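Local coordinates for putative type VI secretion protein (Escherichia coli, PDB 6SKI), which probably hydrolyses phospholipids as a toxic effector that the type VI secretion system delivers on its VgrG spike, at residues G34-I39 / I186-F191. Numbering follows the deposited sequence.
Sequences GVTLTI and IAKIQF
Leu37 and Ile189 point the same way from paired parallel strands, and Ile186 reaches across to join them: its CD1 lies 3.7 Å from Leu37 CD2. With CG anti to the backbone N (chi1 -178°) and chi2 61°, Leu37 packs CD2 against both Ile186 CD1 and Ile189 CD1. Branched Val35, Ile39 and Ile186, well suited to extended backbone, continue this greasy face. At its far end Phe191 stands alongside Ile39; the ring's CD1 meets Ile39 CB at 3.8 Å, while Ile39 O approaches the ring edge. Backbone bonds join the strands, the straightest being Ile39 N to Gln190 O at 2.8 Å. Near Ala187 the register slips by one residue in a beta bulge, and both Val35 and Ile186 face the apolar side; the small Ala187 brings CB to 3.7 Å from Gly34 CA. On the more polar reverse face, beta-branched Thr36 and Thr38 turn methyl CG2 onto Lys188 CB and Gln190 CB yet keep a hydroxyl; extended Lys188 packs its aliphatic base and carries its charge away. Helix 156-178 packs on Leu37, Ile39 and Phe191. Strands 121-128 and 237-243 flank the pair, both parallel to it, consistent with the alpha/beta-hydrolase fold expected of this Tle1-like family.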
loop_
_atom_site.group_PDB
_atom_site.type_symbol
_atom_site.label_atom_id
_atom_site.label_comp_id
_atom_site.label_asym_id
_atom_site.label_seq_id
_atom_site.Cartn_x
_atom_site.Cartn_y
_atom_site.Cartn_z
ATOM N N GLY A 34 23.617 3.393 -24.313
ATOM C CA GLY A 34 23.103 3.968 -23.086
ATOM C C GLY A 34 21.642 3.580 -22.928
ATOM O O GLY A 34 20.786 4.047 -23.680
ATOM N N VAL A 35 21.375 2.720 -21.949
ATOM C CA VAL A 35 20.033 2.190 -21.737
ATOM C C VAL A 35 19.396 2.891 -20.544
ATOM O O VAL A 35 20.025 3.047 -19.491
ATOM C CB VAL A 35 20.049 0.659 -21.566
ATOM C CG1 VAL A 35 20.913 0.033 -22.641
ATOM C CG2 VAL A 35 20.543 0.243 -20.198
ATOM N N THR A 36 18.182 3.392 -20.740
ATOM C CA THR A 36 17.394 3.937 -19.641
ATOM C C THR A 36 16.713 2.792 -18.909
ATOM O O THR A 36 15.785 2.175 -19.436
ATOM C CB THR A 36 16.367 4.934 -20.163
ATOM O OG1 THR A 36 16.951 5.713 -21.213
ATOM C CG2 THR A 36 15.910 5.852 -19.050
ATOM N N LEU A 37 17.159 2.506 -17.697
ATOM C CA LEU A 37 16.601 1.420 -16.906
ATOM C C LEU A 37 15.605 1.993 -15.912
ATOM O O LEU A 37 15.962 2.833 -15.081
ATOM C CB LEU A 37 17.700 0.644 -16.186
ATOM C CG LEU A 37 17.236 -0.550 -15.359
ATOM C CD1 LEU A 37 16.542 -1.571 -16.228
ATOM C CD2 LEU A 37 18.423 -1.169 -14.676
ATOM N N THR A 38 14.362 1.538 -15.999
ATOM C CA THR A 38 13.309 1.946 -15.086
ATOM C C THR A 38 13.017 0.806 -14.126
ATOM O O THR A 38 12.783 -0.327 -14.555
ATOM C CB THR A 38 12.041 2.329 -15.844
ATOM O OG1 THR A 38 12.396 2.972 -17.072
ATOM C CG2 THR A 38 11.199 3.266 -15.013
ATOM N N ILE A 39 13.033 1.104 -12.833
ATOM C CA ILE A 39 12.713 0.127 -11.804
ATOM C C ILE A 39 11.311 0.429 -11.304
ATOM O O ILE A 39 11.057 1.507 -10.753
ATOM C CB ILE A 39 13.734 0.147 -10.659
ATOM C CG1 ILE A 39 15.155 0.177 -11.222
ATOM C CG2 ILE A 39 13.535 -1.054 -9.758
ATOM C CD1 ILE A 39 16.230 0.151 -10.169
ATOM N N ILE A 186 24.171 1.596 -18.249
ATOM C CA ILE A 186 22.895 2.139 -17.803
ATOM C C ILE A 186 23.049 3.652 -17.716
ATOM O O ILE A 186 23.708 4.171 -16.814
ATOM C CB ILE A 186 22.461 1.536 -16.464
ATOM C CG1 ILE A 186 22.282 0.028 -16.616
ATOM C CG2 ILE A 186 21.173 2.174 -15.988
ATOM C CD1 ILE A 186 22.051 -0.696 -15.324
ATOM N N ALA A 187 22.440 4.360 -18.659
ATOM C CA ALA A 187 22.603 5.799 -18.768
ATOM C C ALA A 187 21.673 6.567 -17.850
ATOM O O ALA A 187 21.862 7.773 -17.665
ATOM C CB ALA A 187 22.366 6.247 -20.211
ATOM N N LYS A 188 20.673 5.900 -17.285
ATOM C CA LYS A 188 19.721 6.547 -16.399
ATOM C C LYS A 188 19.017 5.474 -15.588
ATOM O O LYS A 188 18.717 4.398 -16.104
ATOM C CB LYS A 188 18.701 7.370 -17.189
ATOM C CG LYS A 188 18.012 8.446 -16.386
ATOM C CD LYS A 188 17.059 9.233 -17.259
ATOM C CE LYS A 188 16.108 10.065 -16.425
ATOM N NZ LYS A 188 15.503 11.164 -17.222
ATOM N N ILE A 189 18.769 5.770 -14.320
ATOM C CA ILE A 189 17.971 4.919 -13.449
ATOM C C ILE A 189 16.689 5.675 -13.150
ATOM O O ILE A 189 16.711 6.715 -12.480
ATOM C CB ILE A 189 18.714 4.549 -12.161
ATOM C CG1 ILE A 189 19.899 3.634 -12.468
ATOM C CG2 ILE A 189 17.763 3.899 -11.172
ATOM C CD1 ILE A 189 19.537 2.180 -12.587
ATOM N N GLN A 190 15.577 5.174 -13.663
ATOM C CA GLN A 190 14.267 5.746 -13.410
ATOM C C GLN A 190 13.491 4.858 -12.447
ATOM O O GLN A 190 13.818 3.687 -12.244
ATOM C CB GLN A 190 13.489 5.912 -14.713
ATOM C CG GLN A 190 13.670 7.245 -15.390
ATOM C CD GLN A 190 13.065 7.263 -16.770
ATOM O OE1 GLN A 190 12.766 6.216 -17.339
ATOM N NE2 GLN A 190 12.881 8.454 -17.321
ATOM N N PHE A 191 12.453 5.432 -11.845
ATOM C CA PHE A 191 11.585 4.709 -10.928
ATOM C C PHE A 191 10.133 4.952 -11.300
ATOM O O PHE A 191 9.738 6.093 -11.553
ATOM C CB PHE A 191 11.822 5.137 -9.478
ATOM C CG PHE A 191 13.138 4.692 -8.917
ATOM C CD1 PHE A 191 13.371 3.360 -8.643
ATOM C CD2 PHE A 191 14.133 5.609 -8.646
ATOM C CE1 PHE A 191 14.573 2.950 -8.123
ATOM C CE2 PHE A 191 15.338 5.201 -8.125
ATOM C CZ PHE A 191 15.557 3.869 -7.864
#